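Long-range contact in alanine racemase (PDB 3E6E), which belongs to the alanine racemase family, pairing an N-terminal TIM-barrel domain with a C-terminal domain rich in beta strands: residues Ser103-Leu116 with Gln150-Glu164. The protein carries 1 engineered substitution. Residues are numbered along the deposited sequence; the frame is centred on the assembly and turned at random.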
ATOM      1  N   SER A 103     -16.876 -14.596  16.575  1.00 23.78           N
ATOM      2  CA  SER A 103     -18.175 -13.965  16.488  1.00 24.69           C
ATOM      3  C   SER A 103     -18.269 -13.373  15.083  1.00 23.66           C
ATOM      4  O   SER A 103     -17.291 -12.846  14.558  1.00 23.01           O
ATOM      5  CB  SER A 103     -18.295 -12.878  17.542  1.00 26.47           C
ATOM      6  OG  SER A 103     -18.217 -13.444  18.838  1.00 30.08           O
ATOM      7  N   VAL A 104     -19.443 -13.476  14.473  1.00 23.23           N
ATOM      8  CA  VAL A 104     -19.648 -12.971  13.123  1.00 23.18           C
ATOM      9  C   VAL A 104     -20.766 -11.948  13.044  1.00 23.00           C
ATOM     10  O   VAL A 104     -21.699 -11.951  13.851  1.00 21.89           O
ATOM     11  CB  VAL A 104     -20.004 -14.104  12.138  1.00 23.27           C
ATOM     12  CG1 VAL A 104     -18.936 -15.185  12.174  1.00 24.23           C
ATOM     13  CG2 VAL A 104     -21.368 -14.687  12.490  1.00 23.70           C
ATOM     14  N   THR A 105     -20.669 -11.077  12.051  1.00 22.67           N
ATOM     15  CA  THR A 105     -21.684 -10.065  11.838  1.00 22.32           C
ATOM     16  C   THR A 105     -22.689 -10.672  10.883  1.00 20.53           C
ATOM     17  O   THR A 105     -22.336 -11.496  10.054  1.00 19.48           O
ATOM     18  CB  THR A 105     -21.069  -8.795  11.217  1.00 23.40           C
ATOM     19  OG1 THR A 105     -20.068  -8.279  12.108  1.00 24.59           O
ATOM     20  CG2 THR A 105     -22.140  -7.735  10.981  1.00 21.81           C
ATOM     21  N   VAL A 106     -23.947 -10.286  11.021  1.00 21.27           N
ATOM     22  CA  VAL A 106     -24.997 -10.788  10.143  1.00 23.58           C
ATOM     23  C   VAL A 106     -25.925  -9.624   9.830  1.00 23.71           C
ATOM     24  O   VAL A 106     -26.439  -8.969  10.738  1.00 23.38           O
ATOM     25  CB  VAL A 106     -25.779 -11.961  10.812  1.00 24.39           C
ATOM     26  CG1 VAL A 106     -26.039 -11.659  12.258  1.00 25.78           C
ATOM     27  CG2 VAL A 106     -27.092 -12.182  10.097  1.00 25.36           C
ATOM     28  N   ALA A 107     -26.122  -9.355   8.544  1.00 23.94           N
ATOM     29  CA  ALA A 107     -26.958  -8.235   8.137  1.00 23.63           C
ATOM     30  C   ALA A 107     -28.163  -8.603   7.276  1.00 24.53           C
ATOM     31  O   ALA A 107     -28.752  -7.740   6.623  1.00 26.02           O
ATOM     32  CB  ALA A 107     -26.102  -7.210   7.415  1.00 22.33           C
ATOM     33  N   THR A 108     -28.531  -9.877   7.265  1.00 24.97           N
ATOM     34  CA  THR A 108     -29.686 -10.316   6.497  1.00 26.25           C
ATOM     35  C   THR A 108     -30.303 -11.590   7.060  1.00 26.76           C
ATOM     36  O   THR A 108     -29.638 -12.386   7.715  1.00 26.60           O
ATOM     37  CB  THR A 108     -29.328 -10.553   5.020  1.00 26.71           C
ATOM     38  OG1 THR A 108     -28.063 -11.220   4.935  1.00 27.27           O
ATOM     39  CG2 THR A 108     -29.282  -9.234   4.264  1.00 25.51           C
ATOM     40  N   GLN A 109     -31.590 -11.772   6.795  1.00 29.01           N
ATOM     41  CA  GLN A 109     -32.332 -12.939   7.270  1.00 28.43           C
ATOM     42  C   GLN A 109     -31.908 -14.127   6.439  1.00 28.50           C
ATOM     43  O   GLN A 109     -31.654 -15.206   6.963  1.00 28.77           O
ATOM     44  CB  GLN A 109     -33.841 -12.698   7.110  1.00 29.33           C
ATOM     45  CG  GLN A 109     -34.762 -13.770   7.697  1.00 29.49           C
ATOM     46  CD  GLN A 109     -34.621 -13.910   9.201  1.00 27.97           C
ATOM     47  OE1 GLN A 109     -34.751 -12.932   9.946  1.00 27.88           O
ATOM     48  NE2 GLN A 109     -34.352 -15.132   9.658  1.00 26.73           N
ATOM     49  N   GLU A 110     -31.825 -13.913   5.133  1.00 29.48           N
ATOM     50  CA  GLU A 110     -31.424 -14.965   4.215  1.00 30.93           C
ATOM     51  C   GLU A 110     -30.206 -15.740   4.731  1.00 31.30           C
ATOM     52  O   GLU A 110     -30.256 -16.970   4.859  1.00 31.76           O
ATOM     53  CB  GLU A 110     -31.147 -14.372   2.822  1.00 32.42           C
ATOM     54  CG  GLU A 110     -30.771 -12.882   2.789  1.00 35.16           C
ATOM     55  CD  GLU A 110     -31.977 -11.931   2.805  1.00 38.35           C
ATOM     56  OE1 GLU A 110     -32.476 -11.585   3.901  1.00 39.66           O
ATOM     57  OE2 GLU A 110     -32.430 -11.524   1.711  1.00 37.84           O
ATOM     58  N   TRP A 111     -29.130 -15.015   5.044  1.00 29.96           N
ATOM     59  CA  TRP A 111     -27.886 -15.611   5.547  1.00 28.87           C
ATOM     60  C   TRP A 111     -28.130 -16.528   6.747  1.00 29.56           C
ATOM     61  O   TRP A 111     -27.773 -17.708   6.728  1.00 29.62           O
ATOM     62  CB  TRP A 111     -26.894 -14.510   5.964  1.00 25.66           C
ATOM     63  CG  TRP A 111     -25.460 -14.982   6.190  1.00 22.15           C
ATOM     64  CD1 TRP A 111     -24.469 -15.069   5.252  1.00 22.35           C
ATOM     65  CD2 TRP A 111     -24.871 -15.416   7.430  1.00 19.98           C
ATOM     66  NE1 TRP A 111     -23.305 -15.527   5.827  1.00 21.24           N
ATOM     67  CE2 TRP A 111     -23.523 -15.747   7.161  1.00 19.59           C
ATOM     68  CE3 TRP A 111     -25.351 -15.556   8.737  1.00 18.75           C
ATOM     69  CZ2 TRP A 111     -22.646 -16.210   8.152  1.00 18.31           C
ATOM     70  CZ3 TRP A 111     -24.475 -16.017   9.726  1.00 19.83           C
ATOM     71  CH2 TRP A 111     -23.136 -16.338   9.423  1.00 17.67           C
ATOM     72  N   LEU A 112     -28.726 -15.963   7.792  1.00 29.64           N
ATOM     73  CA  LEU A 112     -29.027 -16.692   9.021  1.00 30.53           C
ATOM     74  C   LEU A 112     -29.686 -18.057   8.803  1.00 32.38           C
ATOM     75  O   LEU A 112     -29.194 -19.077   9.284  1.00 31.40           O
ATOM     76  CB  LEU A 112     -29.923 -15.835   9.921  1.00 28.87           C
ATOM     77  CG  LEU A 112     -29.253 -14.808  10.828  1.00 26.30           C
ATOM     78  CD1 LEU A 112     -30.300 -13.879  11.419  1.00 27.45           C
ATOM     79  CD2 LEU A 112     -28.495 -15.533  11.921  1.00 25.30           C
ATOM     80  N   GLU A 113     -30.802 -18.070   8.081  1.00 34.12           N
ATOM     81  CA  GLU A 113     -31.511 -19.317   7.826  1.00 35.92           C
ATOM     82  C   GLU A 113     -30.676 -20.254   6.967  1.00 36.95           C
ATOM     83  O   GLU A 113     -30.925 -21.462   6.913  1.00 36.57           O
ATOM     84  CB  GLU A 113     -32.866 -19.040   7.168  1.00 35.86           C
ATOM     85  CG  GLU A 113     -32.819 -18.427   5.792  1.00 36.77           C
ATOM     86  CD  GLU A 113     -34.121 -17.728   5.458  1.00 37.88           C
ATOM     87  OE1 GLU A 113     -34.333 -17.367   4.277  1.00 37.94           O
ATOM     88  OE2 GLU A 113     -34.934 -17.530   6.392  1.00 38.44           O
ATOM     89  N   ALA A 114     -29.667 -19.691   6.309  1.00 37.75           N
ATOM     90  CA  ALA A 114     -28.781 -20.481   5.467  1.00 38.20           C
ATOM     91  C   ALA A 114     -27.675 -21.098   6.320  1.00 39.21           C
ATOM     92  O   ALA A 114     -27.346 -22.271   6.160  1.00 40.03           O
ATOM     93  CB  ALA A 114     -28.184 -19.613   4.376  1.00 37.46           C
ATOM     94  N   ALA A 115     -27.105 -20.310   7.228  1.00 39.52           N
ATOM     95  CA  ALA A 115     -26.040 -20.804   8.095  1.00 39.99           C
ATOM     96  C   ALA A 115     -26.589 -21.928   8.974  1.00 40.63           C
ATOM     97  O   ALA A 115     -25.889 -22.882   9.311  1.00 39.59           O
ATOM     98  CB  ALA A 115     -25.500 -19.666   8.961  1.00 37.93           C
ATOM     99  N   LEU A 116     -27.862 -21.802   9.330  1.00 42.60           N
ATOM    100  CA  LEU A 116     -28.542 -22.783  10.163  1.00 44.51           C
ATOM    101  C   LEU A 116     -28.427 -24.170   9.537  1.00 45.32           C
ATOM    102  O   LEU A 116     -28.216 -25.162  10.229  1.00 44.86           O
ATOM    103  CB  LEU A 116     -30.011 -22.370  10.329  1.00 45.20           C
ATOM    104  CG  LEU A 116     -30.979 -23.208  11.170  1.00 46.55           C
ATOM    105  CD1 LEU A 116     -31.377 -24.461  10.403  1.00 48.92           C
ATOM    106  CD2 LEU A 116     -30.334 -23.560  12.500  1.00 46.47           C
ATOM    107  N   GLN A 150     -37.441  -9.683  13.668  1.00 36.20           N
ATOM    108  CA  GLN A 150     -37.571 -10.959  12.972  1.00 35.89           C
ATOM    109  C   GLN A 150     -36.253 -11.729  13.054  1.00 34.72           C
ATOM    110  O   GLN A 150     -36.237 -12.935  13.311  1.00 34.70           O
ATOM    111  CB  GLN A 150     -37.970 -10.717  11.500  1.00 36.23           C
ATOM    112  CG  GLN A 150     -37.591 -11.844  10.546  1.00 40.39           C
ATOM    113  CD  GLN A 150     -38.021 -11.594   9.104  1.00 43.19           C
ATOM    114  OE1 GLN A 150     -37.675 -10.570   8.500  1.00 44.12           O
ATOM    115  NE2 GLN A 150     -38.773 -12.541   8.541  1.00 43.46           N
ATOM    116  N   ALA A 151     -35.150 -11.022  12.841  1.00 33.73           N
ATOM    117  CA  ALA A 151     -33.832 -11.633  12.884  1.00 34.19           C
ATOM    118  C   ALA A 151     -33.556 -12.147  14.291  1.00 34.49           C
ATOM    119  O   ALA A 151     -33.125 -13.283  14.492  1.00 32.75           O
ATOM    120  CB  ALA A 151     -32.781 -10.610  12.487  1.00 36.27           C
ATOM    121  N   VAL A 152     -33.813 -11.292  15.269  1.00 35.30           N
ATOM    122  CA  VAL A 152     -33.595 -11.651  16.651  1.00 37.33           C
ATOM    123  C   VAL A 152     -34.423 -12.872  17.084  1.00 38.52           C
ATOM    124  O   VAL A 152     -33.873 -13.898  17.495  1.00 38.53           O
ATOM    125  CB  VAL A 152     -33.910 -10.449  17.562  1.00 37.15           C
ATOM    126  CG1 VAL A 152     -33.789 -10.852  19.024  1.00 38.89           C
ATOM    127  CG2 VAL A 152     -32.952  -9.310  17.254  1.00 36.79           C
ATOM    128  N   ARG A 153     -35.744 -12.767  16.973  1.00 40.05           N
ATOM    129  CA  ARG A 153     -36.631 -13.853  17.377  1.00 40.70           C
ATOM    130  C   ARG A 153     -36.239 -15.157  16.703  1.00 39.83           C
ATOM    131  O   ARG A 153     -36.493 -16.243  17.221  1.00 40.58           O
ATOM    132  CB  ARG A 153     -38.083 -13.506  17.037  1.00 43.02           C
ATOM    133  CG  ARG A 153     -39.107 -14.222  17.900  1.00 45.95           C
ATOM    134  CD  ARG A 153     -40.482 -13.603  17.720  1.00 47.74           C
ATOM    135  NE  ARG A 153     -40.988 -13.803  16.367  1.00 50.07           N
ATOM    136  CZ  ARG A 153     -41.271 -14.993  15.839  1.00 50.92           C
ATOM    137  NH1 ARG A 153     -41.101 -16.104  16.547  1.00 49.32           N
ATOM    138  NH2 ARG A 153     -41.737 -15.070  14.599  1.00 51.83           N
ATOM    139  N   PHE A 154     -35.603 -15.047  15.547  1.00 38.29           N
ATOM    140  CA  PHE A 154     -35.189 -16.231  14.824  1.00 35.74           C
ATOM    141  C   PHE A 154     -33.954 -16.809  15.478  1.00 34.46           C
ATOM    142  O   PHE A 154     -33.908 -17.984  15.805  1.00 34.36           O
ATOM    143  CB  PHE A 154     -34.909 -15.879  13.362  1.00 34.64           C
ATOM    144  CG  PHE A 154     -34.535 -17.058  12.519  1.00 34.06           C
ATOM    145  CD1 PHE A 154     -33.244 -17.571  12.550  1.00 35.17           C
ATOM    146  CD2 PHE A 154     -35.478 -17.668  11.699  1.00 33.74           C
ATOM    147  CE1 PHE A 154     -32.896 -18.679  11.769  1.00 36.94           C
ATOM    148  CE2 PHE A 154     -35.144 -18.778  10.916  1.00 33.84           C
ATOM    149  CZ  PHE A 154     -33.855 -19.284  10.949  1.00 35.51           C
ATOM    150  N   VAL A 155     -32.950 -15.968  15.677  1.00 34.01           N
ATOM    151  CA  VAL A 155     -31.707 -16.402  16.284  1.00 32.69           C
ATOM    152  C   VAL A 155     -31.903 -16.995  17.669  1.00 33.01           C
ATOM    153  O   VAL A 155     -31.327 -18.035  17.985  1.00 32.50           O
ATOM    154  CB  VAL A 155     -30.721 -15.240  16.356  1.00 31.92           C
ATOM    155  CG1 VAL A 155     -29.555 -15.598  17.254  1.00 30.35           C
ATOM    156  CG2 VAL A 155     -30.236 -14.912  14.958  1.00 31.27           C
ATOM    157  N   GLN A 156     -32.707 -16.333  18.496  1.00 33.48           N
ATOM    158  CA  GLN A 156     -32.978 -16.824  19.846  1.00 33.68           C
ATOM    159  C   GLN A 156     -33.676 -18.171  19.761  1.00 33.85           C
ATOM    160  O   GLN A 156     -33.721 -18.930  20.729  1.00 34.71           O
ATOM    161  CB  GLN A 156     -33.899 -15.873  20.601  1.00 33.34           C
ATOM    162  CG  GLN A 156     -33.328 -14.521  20.903  1.00 33.61           C
ATOM    163  CD  GLN A 156     -34.306 -13.684  21.693  1.00 34.82           C
ATOM    164  OE1 GLN A 156     -35.431 -13.445  21.244  1.00 35.25           O
ATOM    165  NE2 GLN A 156     -33.892 -13.237  22.879  1.00 32.37           N
ATOM    166  N   SER A 157     -34.224 -18.454  18.589  1.00 33.06           N
ATOM    167  CA  SER A 157     -34.946 -19.689  18.372  1.00 32.10           C
ATOM    168  C   SER A 157     -34.109 -20.942  18.223  1.00 31.58           C
ATOM    169  O   SER A 157     -34.268 -21.872  19.000  1.00 34.23           O
ATOM    170  CB  SER A 157     -35.861 -19.573  17.141  1.00 32.04           C
ATOM    171  OG  SER A 157     -36.913 -18.647  17.347  1.00 29.17           O
ATOM    172  N   HIS A 158     -33.226 -20.960  17.230  1.00 30.81           N
ATOM    173  CA  HIS A 158     -32.778 -22.210  16.626  1.00 30.77           C
ATOM    174  C   HIS A 158     -31.666 -22.852  17.447  1.00 32.30           C
ATOM    175  O   HIS A 158     -31.540 -24.076  17.490  1.00 34.70           O
ATOM    176  CB  HIS A 158     -32.304 -21.972  15.191  1.00 28.31           C
ATOM    177  CG  HIS A 158     -33.415 -21.911  14.189  1.00 28.60           C
ATOM    178  ND1 HIS A 158     -34.091 -23.033  13.759  1.00 30.10           N
ATOM    179  CD2 HIS A 158     -33.968 -20.864  13.533  1.00 28.48           C
ATOM    180  CE1 HIS A 158     -35.013 -22.679  12.881  1.00 30.00           C
ATOM    181  NE2 HIS A 158     -34.958 -21.368  12.726  1.00 28.86           N
ATOM    182  N   LYS A 159     -30.861 -22.019  18.097  1.00 32.62           N
ATOM    183  CA  LYS A 159     -30.143 -22.427  19.299  1.00 33.19           C
ATOM    184  C   LYS A 159     -28.877 -23.210  18.969  1.00 33.30           C
ATOM    185  O   LYS A 159     -28.157 -23.649  19.866  1.00 31.83           O
ATOM    186  CB  LYS A 159     -30.984 -23.411  20.115  1.00 34.19           C
ATOM    187  CG  LYS A 159     -30.265 -24.707  20.456  1.00 37.09           C
ATOM    188  CD  LYS A 159     -30.556 -25.787  19.427  1.00 40.07           C
ATOM    189  CE  LYS A 159     -31.968 -26.329  19.579  1.00 41.12           C
ATOM    190  NZ  LYS A 159     -32.991 -25.255  19.460  1.00 41.63           N
ATOM    191  N   GLU A 160     -28.611 -23.381  17.679  1.00 34.08           N
ATOM    192  CA  GLU A 160     -27.280 -23.461  17.092  1.00 34.70           C
ATOM    193  C   GLU A 160     -26.601 -22.095  17.078  1.00 33.55           C
ATOM    194  O   GLU A 160     -25.384 -21.998  16.919  1.00 32.88           O
ATOM    195  CB  GLU A 160     -27.352 -24.027  15.672  1.00 36.38           C
ATOM    196  CG  GLU A 160     -27.709 -25.503  15.610  1.00 40.82           C
ATOM    197  CD  GLU A 160     -29.083 -25.745  15.016  1.00 42.29           C
ATOM    198  OE1 GLU A 160     -29.235 -26.712  14.240  1.00 43.35           O
ATOM    199  OE2 GLU A 160     -30.012 -24.969  15.328  1.00 43.71           O
ATOM    200  N   PHE A 161     -27.395 -21.044  17.246  1.00 31.70           N
ATOM    201  CA  PHE A 161     -26.868 -19.689  17.302  1.00 29.05           C
ATOM    202  C   PHE A 161     -26.721 -19.315  18.775  1.00 28.49           C
ATOM    203  O   PHE A 161     -26.982 -20.127  19.660  1.00 27.77           O
ATOM    204  CB  PHE A 161     -27.849 -18.710  16.644  1.00 25.62           C
ATOM    205  CG  PHE A 161     -28.130 -18.996  15.194  1.00 24.71           C
ATOM    206  CD1 PHE A 161     -27.142 -18.817  14.228  1.00 25.04           C
ATOM    207  CD2 PHE A 161     -29.385 -19.428  14.790  1.00 23.15           C
ATOM    208  CE1 PHE A 161     -27.403 -19.063  12.888  1.00 23.83           C
ATOM    209  CE2 PHE A 161     -29.654 -19.678  13.449  1.00 24.03           C
ATOM    210  CZ  PHE A 161     -28.662 -19.495  12.496  1.00 24.20           C
ATOM    211  N   LEU A 162     -26.302 -18.079  19.028  1.00 28.46           N
ATOM    212  CA  LEU A 162     -26.189 -17.572  20.389  1.00 27.27           C
ATOM    213  C   LEU A 162     -26.657 -16.123  20.479  1.00 27.19           C
ATOM    214  O   LEU A 162     -27.323 -15.734  21.438  1.00 27.58           O
ATOM    215  CB  LEU A 162     -24.747 -17.690  20.888  1.00 25.34           C
ATOM    216  CG  LEU A 162     -24.419 -16.968  22.196  1.00 24.45           C
ATOM    217  CD1 LEU A 162     -25.408 -17.357  23.285  1.00 21.13           C
ATOM    218  CD2 LEU A 162     -22.993 -17.265  22.631  1.00 22.42           C
ATOM    219  N   TRP A 163     -26.304 -15.329  19.473  1.00 26.28           N
ATOM    220  CA  TRP A 163     -26.580 -13.898  19.494  1.00 27.20           C
ATOM    221  C   TRP A 163     -25.896 -13.056  20.566  1.00 26.96           C
ATOM    222  O   TRP A 163     -26.524 -12.652  21.546  1.00 28.06           O
ATOM    223  CB  TRP A 163     -28.083 -13.642  19.609  1.00 26.58           C
ATOM    224  CG  TRP A 163     -28.455 -12.195  19.508  1.00 26.92           C
ATOM    225  CD1 TRP A 163     -27.894 -11.259  18.687  1.00 27.45           C
ATOM    226  CD2 TRP A 163     -29.471 -11.514  20.252  1.00 28.34           C
ATOM    227  NE1 TRP A 163     -28.500 -10.039  18.876  1.00 28.70           N
ATOM    228  CE2 TRP A 163     -29.472 -10.169  19.832  1.00 28.64           C
ATOM    229  CE3 TRP A 163     -30.387 -11.907  21.236  1.00 28.37           C
ATOM    230  CZ2 TRP A 163     -30.347  -9.220  20.359  1.00 27.31           C
ATOM    231  CZ3 TRP A 163     -31.253 -10.963  21.756  1.00 27.60           C
ATOM    232  CH2 TRP A 163     -31.227  -9.637  21.317  1.00 26.58           C
ATOM    233  N   GLU A 164     -24.607 -12.794  20.375  1.00 26.12           N
ATOM    234  CA  GLU A 164     -23.796 -12.153  21.376  1.00 25.61           C
ATOM    235  C   GLU A 164     -24.142 -10.689  21.486  1.00 24.90           C
ATOM    236  O   GLU A 164     -23.908 -10.079  22.528  1.00 26.06           O
ATOM    237  CB  GLU A 164     -22.329 -12.310  21.019  1.00 27.59           C
ATOM    238  CG  GLU A 164     -21.508 -12.922  22.108  1.00 27.98           C
ATOM    239  CD  GLU A 164     -20.139 -13.284  21.620  1.00 29.02           C
ATOM    240  OE1 GLU A 164     -19.383 -12.360  21.243  1.00 27.36           O
ATOM    241  OE2 GLU A 164     -19.832 -14.497  21.605  1.00 30.59           O
TER
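Leu112 lies at the centre of the tightly packed part: its CD2 meets Val155 CG2 at 3.6 Å and also rests over one face of the Phe161 ring, 4.2 Å from the centroid and 25° off the normal, a CH-pi contact. Phe161 has CG anti to its carbonyl carbon, which sets the ring against helix 109-116, where Ala115 CB approaches its edge and Leu116 CB lies 3.8 Å from Phe161 CZ. Leu112, Val155, Ala115 and Phe161 are all buried. The short segments of helices 109-116 and 150-158 run nearly parallel, 11° apart with axes 10.5 Å from each other, as expected for successive outer helices of a TIM barrel, each following a strand of the parallel sheet. Where the contact reaches the strands, Ser103 OG donates a hydrogen bond of 2.9 Å to Glu164 OE1, arriving from above the carboxylate plane; OE1 is also hydrogen-bonded to His130, while OE2 forms a salt bridge with Arg128.

The solvent side, where Gln150 and Glu113 are exposed, relies instead on an amide over a ring and on looser contacts of mixed polarity. Gln109, bent at chi2, lays NE2 over one face of Phe154, 3.4 Å from Phe154 CD2, while His158 CD2 sits over the opposite face. The Gln109 amide is turned 42° from that of Gln150, and Gln109 OE1 meets Gln150 CG. Farther along, Leu116 CG stands over the His158 ring, 4.2 Å from its centroid, and Leu116 CD2 reaches the Glu160 carboxylate.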